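Local atomic coordinates of polyketide synthase PksR (Bacillus subtilis, PDB entry 4U3V), a protein that takes part in intermediate steps of bacillaene antibiotic synthesis, this chain being its double-hotdog enoyl-isomerase domain. Residues Q241-L253 with F263-L276. Sequence-based numbering, arbitrary orientation.
Sequences QTIKGDCWLLITL and FDVDVINESSETVL
Strands 247-253 and 263-268 pair antiparallel, with axes 4.6 Å apart and two backbone hydrogen bonds in each of the pairs Trp248-Ile268, Leu250-Asp266 and Thr252-Asp264. Leu249, Ile251, Leu253, Val265, Val267 and Phe263 share one face. There Leu249 CD2 lies 3.7 Å from Val267 CG2, the two side chains running alongside each other. Ile251 CG1 packs likewise on Val265 CG1. The other branch of Ile251, CG2, is anti to the backbone N and reaches Phe263 CD1 at 3.8 Å. Leu253 CD1 sits over one face of the Phe263 ring, 4.0 Å from the centroid, in a CH-pi contact shifted toward the rim. Helix 205-219 packs on this face through Ala214 and Ile215.

On the other face, Ile268 CD1 touches Leu250 CB at 3.8 Å, and helix 142-147 packs against Trp248, Leu250 and Ile268. Asp266 on this face forms a salt bridge with Lys138.

Ahead of strand 247-253, Ile243 CD1 meets Val275 CG2 of strand 274-283 at 3.6 Å and also touches Leu276 CB. Asp246 and Glu270 bring like charges near each other, but Asp246 is paired with Arg189. Asn269 OD1 accepts from Ser271 N, forming an Asx turn, and from Glu273 N on the opposite face of its amide. This holds the turn into strand 274-283.

The antiparallel hairpin, with helix 205-219 against one face, lies in what is predicted to be the C-terminal hotdog of the double-hotdog fold.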
loop_
_atom_site.group_PDB
_atom_site.type_symbol
_atom_site.label_atom_id
_atom_site.label_comp_id
_atom_site.label_asym_id
_atom_site.label_seq_id
_atom_site.Cartn_x
_atom_site.Cartn_y
_atom_site.Cartn_z
ATOM N N GLN A 241 9.207 -12.318 -6.540
ATOM C CA GLN A 241 8.423 -13.471 -6.101
ATOM C C GLN A 241 7.107 -13.056 -5.458
ATOM O O GLN A 241 7.088 -12.452 -4.382
ATOM C CB GLN A 241 9.221 -14.381 -5.162
ATOM C CG GLN A 241 8.520 -15.698 -4.851
ATOM C CD GLN A 241 8.120 -16.474 -6.101
ATOM O OE1 GLN A 241 8.953 -17.117 -6.744
ATOM N NE2 GLN A 241 6.829 -16.447 -6.430
ATOM N N THR A 242 6.004 -13.380 -6.119
ATOM C CA THR A 242 4.711 -12.822 -5.754
ATOM C C THR A 242 4.241 -13.410 -4.436
ATOM O O THR A 242 4.336 -14.615 -4.213
ATOM C CB THR A 242 3.656 -13.052 -6.863
ATOM O OG1 THR A 242 4.053 -12.347 -8.048
ATOM C CG2 THR A 242 2.294 -12.533 -6.426
ATOM N N ILE A 243 3.803 -12.547 -3.530
ATOM C CA ILE A 243 3.389 -13.004 -2.222
ATOM C C ILE A 243 1.900 -13.241 -2.300
ATOM O O ILE A 243 1.142 -12.339 -2.641
ATOM C CB ILE A 243 3.681 -11.947 -1.147
ATOM C CG1 ILE A 243 5.164 -11.598 -1.137
ATOM C CG2 ILE A 243 3.174 -12.410 0.216
ATOM C CD1 ILE A 243 5.440 -10.173 -0.694
ATOM N N LYS A 244 1.489 -14.478 -2.080
ATOM C CA LYS A 244 0.074 -14.818 -2.164
ATOM C C LYS A 244 -0.305 -15.626 -0.940
ATOM O O LYS A 244 0.565 -16.164 -0.267
ATOM C CB LYS A 244 -0.214 -15.618 -3.444
ATOM C CG LYS A 244 -1.697 -15.859 -3.704
ATOM C CD LYS A 244 -1.938 -17.106 -4.546
ATOM C CE LYS A 244 -1.336 -18.357 -3.909
ATOM N NZ LYS A 244 -2.275 -19.077 -3.003
ATOM N N GLY A 245 -1.597 -15.670 -0.632
ATOM C CA GLY A 245 -2.105 -16.542 0.421
ATOM C C GLY A 245 -1.975 -15.867 1.771
ATOM O O GLY A 245 -2.144 -14.644 1.879
ATOM N N ASP A 246 -1.689 -16.653 2.802
ATOM C CA ASP A 246 -1.600 -16.119 4.152
ATOM C C ASP A 246 -0.244 -15.487 4.385
ATOM O O ASP A 246 0.789 -16.032 3.984
ATOM C CB ASP A 246 -1.844 -17.216 5.186
ATOM C CG ASP A 246 -3.286 -17.666 5.231
ATOM O OD1 ASP A 246 -4.130 -17.099 4.495
ATOM O OD2 ASP A 246 -3.581 -18.584 6.024
ATOM N N CYS A 247 -0.243 -14.344 5.060
ATOM C CA CYS A 247 0.986 -13.785 5.527
ATOM C C CYS A 247 0.693 -12.802 6.660
ATOM O O CYS A 247 -0.469 -12.618 7.054
ATOM C CB CYS A 247 1.741 -13.091 4.397
ATOM S SG CYS A 247 0.819 -11.751 3.610
ATOM N N TRP A 248 1.771 -12.340 7.275
ATOM C CA TRP A 248 1.677 -11.489 8.458
ATOM C C TRP A 248 2.270 -10.126 8.175
ATOM O O TRP A 248 3.156 -9.987 7.342
ATOM C CB TRP A 248 2.461 -12.120 9.599
ATOM C CG TRP A 248 1.898 -13.436 10.064
ATOM C CD1 TRP A 248 2.123 -14.702 9.504
ATOM C CD2 TRP A 248 1.006 -13.673 11.192
ATOM N NE1 TRP A 248 1.419 -15.663 10.176
ATOM C CE2 TRP A 248 0.739 -15.123 11.208
ATOM C CE3 TRP A 248 0.369 -12.868 12.121
ATOM C CZ2 TRP A 248 -0.069 -15.717 12.177
ATOM C CZ3 TRP A 248 -0.392 -13.482 13.130
ATOM C CH2 TRP A 248 -0.612 -14.876 13.148
ATOM N N LEU A 249 1.740 -9.101 8.843
ATOM C CA LEU A 249 2.347 -7.742 8.760
ATOM C C LEU A 249 2.728 -7.379 10.202
ATOM O O LEU A 249 1.857 -7.397 11.073
ATOM C CB LEU A 249 1.303 -6.721 8.254
ATOM C CG LEU A 249 0.547 -7.048 6.969
ATOM C CD1 LEU A 249 -0.471 -5.931 6.667
ATOM C CD2 LEU A 249 1.601 -7.138 5.878
ATOM N N LEU A 250 3.975 -6.976 10.417
ATOM C CA LEU A 250 4.406 -6.525 11.729
ATOM C C LEU A 250 4.695 -5.038 11.555
ATOM O O LEU A 250 5.572 -4.630 10.774
ATOM C CB LEU A 250 5.671 -7.295 12.151
ATOM C CG LEU A 250 6.363 -6.775 13.418
ATOM C CD1 LEU A 250 5.361 -6.631 14.552
ATOM C CD2 LEU A 250 7.503 -7.705 13.808
ATOM N N ILE A 251 3.910 -4.219 12.251
ATOM C CA ILE A 251 3.905 -2.773 11.984
ATOM C C ILE A 251 4.306 -2.043 13.260
ATOM O O ILE A 251 3.801 -2.342 14.324
ATOM C CB ILE A 251 2.466 -2.367 11.605
ATOM C CG1 ILE A 251 2.142 -3.117 10.290
ATOM C CG2 ILE A 251 2.341 -0.838 11.536
ATOM C CD1 ILE A 251 0.712 -2.989 9.844
ATOM N N THR A 252 5.295 -1.169 13.149
ATOM C CA THR A 252 5.812 -0.432 14.303
ATOM C C THR A 252 5.722 1.075 14.085
ATOM O O THR A 252 6.117 1.567 13.041
ATOM C CB THR A 252 7.263 -0.852 14.559
ATOM O OG1 THR A 252 7.243 -2.249 14.895
ATOM C CG2 THR A 252 7.830 -0.095 15.750
ATOM N N LEU A 253 5.204 1.797 15.071
ATOM C CA LEU A 253 5.233 3.259 15.042
ATOM C C LEU A 253 6.662 3.747 15.307
ATOM O O LEU A 253 7.302 3.348 16.286
ATOM C CB LEU A 253 4.308 3.797 16.125
ATOM C CG LEU A 253 4.229 5.315 16.265
ATOM C CD1 LEU A 253 3.719 5.999 14.992
ATOM C CD2 LEU A 253 3.372 5.680 17.485
ATOM N N PHE A 263 5.303 4.755 10.059
ATOM C CA PHE A 263 5.366 3.374 10.532
ATOM C C PHE A 263 6.364 2.614 9.689
ATOM O O PHE A 263 6.504 2.865 8.495
ATOM C CB PHE A 263 3.963 2.693 10.371
ATOM C CG PHE A 263 2.913 3.303 11.214
ATOM C CD1 PHE A 263 2.674 2.804 12.488
ATOM C CD2 PHE A 263 2.236 4.442 10.781
ATOM C CE1 PHE A 263 1.717 3.400 13.304
ATOM C CE2 PHE A 263 1.317 5.081 11.627
ATOM C CZ PHE A 263 1.044 4.542 12.870
ATOM N N ASP A 264 7.037 1.649 10.297
ATOM C CA ASP A 264 7.707 0.601 9.527
ATOM C C ASP A 264 6.837 -0.644 9.425
ATOM O O ASP A 264 6.104 -0.995 10.353
ATOM C CB ASP A 264 9.099 0.267 10.124
ATOM C CG ASP A 264 10.133 1.353 9.850
ATOM O OD1 ASP A 264 9.826 2.364 9.158
ATOM O OD2 ASP A 264 11.278 1.222 10.370
ATOM N N VAL A 265 6.910 -1.331 8.280
ATOM C CA VAL A 265 6.041 -2.475 8.063
ATOM C C VAL A 265 6.873 -3.605 7.488
ATOM O O VAL A 265 7.467 -3.444 6.416
ATOM C CB VAL A 265 4.933 -2.174 7.025
ATOM C CG1 VAL A 265 4.050 -3.406 6.863
ATOM C CG2 VAL A 265 4.098 -0.975 7.454
ATOM N N ASP A 266 6.925 -4.727 8.205
ATOM C CA ASP A 266 7.542 -5.963 7.644
ATOM C C ASP A 266 6.475 -6.990 7.300
ATOM O O ASP A 266 5.615 -7.357 8.099
ATOM C CB ASP A 266 8.537 -6.587 8.639
ATOM C CG ASP A 266 9.833 -5.791 8.784
ATOM O OD1 ASP A 266 10.318 -5.197 7.802
ATOM O OD2 ASP A 266 10.426 -5.832 9.885
ATOM N N VAL A 267 6.546 -7.493 6.065
ATOM C CA VAL A 267 5.638 -8.539 5.648
ATOM C C VAL A 267 6.396 -9.870 5.783
ATOM O O VAL A 267 7.525 -9.943 5.323
ATOM C CB VAL A 267 5.290 -8.394 4.150
ATOM C CG1 VAL A 267 4.268 -9.442 3.809
ATOM C CG2 VAL A 267 4.725 -6.980 3.882
ATOM N N ILE A 268 5.774 -10.831 6.453
ATOM C CA ILE A 268 6.449 -12.091 6.836
ATOM C C ILE A 268 5.653 -13.283 6.308
ATOM O O ILE A 268 4.424 -13.282 6.336
ATOM C CB ILE A 268 6.577 -12.166 8.372
ATOM C CG1 ILE A 268 7.149 -10.854 8.904
ATOM C CG2 ILE A 268 7.384 -13.392 8.817
ATOM C CD1 ILE A 268 6.530 -10.411 10.222
ATOM N N ASN A 269 6.345 -14.297 5.783
ATOM C CA ASN A 269 5.648 -15.483 5.301
ATOM C C ASN A 269 5.365 -16.477 6.422
ATOM O O ASN A 269 5.615 -16.183 7.600
ATOM C CB ASN A 269 6.424 -16.142 4.152
ATOM C CG ASN A 269 7.805 -16.605 4.574
ATOM O OD1 ASN A 269 8.089 -16.750 5.769
ATOM N ND2 ASN A 269 8.677 -16.829 3.599
ATOM N N GLU A 270 4.781 -17.619 6.072
ATOM C CA GLU A 270 4.393 -18.588 7.091
ATOM C C GLU A 270 5.572 -19.465 7.498
ATOM O O GLU A 270 5.416 -20.447 8.228
ATOM C CB GLU A 270 3.178 -19.397 6.650
ATOM C CG GLU A 270 1.873 -18.618 6.779
ATOM C CD GLU A 270 0.650 -19.504 6.925
ATOM O OE1 GLU A 270 0.300 -20.205 5.950
ATOM O OE2 GLU A 270 0.003 -19.465 7.995
ATOM N N SER A 271 6.768 -19.039 7.097
ATOM C CA SER A 271 7.995 -19.716 7.482
ATOM C C SER A 271 8.969 -18.738 8.132
ATOM O O SER A 271 10.182 -18.874 7.979
ATOM C CB SER A 271 8.651 -20.356 6.254
ATOM O OG SER A 271 9.732 -19.568 5.789
ATOM N N SER A 272 8.440 -17.726 8.825
ATOM C CA SER A 272 9.252 -16.901 9.722
ATOM C C SER A 272 10.272 -15.949 9.100
ATOM O O SER A 272 11.172 -15.460 9.786
ATOM C CB SER A 272 9.954 -17.812 10.734
ATOM O OG SER A 272 9.284 -17.798 11.979
ATOM N N GLU A 273 10.148 -15.675 7.805
ATOM C CA GLU A 273 11.068 -14.741 7.187
ATOM C C GLU A 273 10.336 -13.660 6.414
ATOM O O GLU A 273 9.229 -13.891 5.888
ATOM C CB GLU A 273 12.054 -15.442 6.273
ATOM C CG GLU A 273 11.389 -16.324 5.235
ATOM C CD GLU A 273 12.278 -17.469 4.786
ATOM O OE1 GLU A 273 13.487 -17.449 5.122
ATOM O OE2 GLU A 273 11.768 -18.380 4.094
ATOM N N THR A 274 10.971 -12.498 6.347
ATOM C CA THR A 274 10.368 -11.343 5.668
ATOM C C THR A 274 10.500 -11.342 4.154
ATOM O O THR A 274 11.515 -11.789 3.596
ATOM C CB THR A 274 10.970 -10.000 6.092
ATOM O OG1 THR A 274 12.332 -9.896 5.666
ATOM C CG2 THR A 274 10.818 -9.773 7.604
ATOM N N VAL A 275 9.433 -10.910 3.483
ATOM C CA VAL A 275 9.366 -10.999 2.018
ATOM C C VAL A 275 9.095 -9.652 1.338
ATOM O O VAL A 275 9.218 -9.531 0.113
ATOM C CB VAL A 275 8.252 -12.010 1.651
ATOM C CG1 VAL A 275 8.608 -13.435 2.117
ATOM C CG2 VAL A 275 6.924 -11.612 2.257
ATOM N N LEU A 276 8.902 -8.608 2.150
ATOM C CA LEU A 276 8.679 -7.271 1.620
ATOM C C LEU A 276 8.777 -6.315 2.819
ATOM O O LEU A 276 8.331 -6.695 3.913
ATOM C CB LEU A 276 7.257 -7.228 1.040
ATOM C CG LEU A 276 6.638 -5.889 0.645
ATOM C CD1 LEU A 276 7.449 -5.237 -0.452
ATOM C CD2 LEU A 276 5.193 -6.113 0.153
#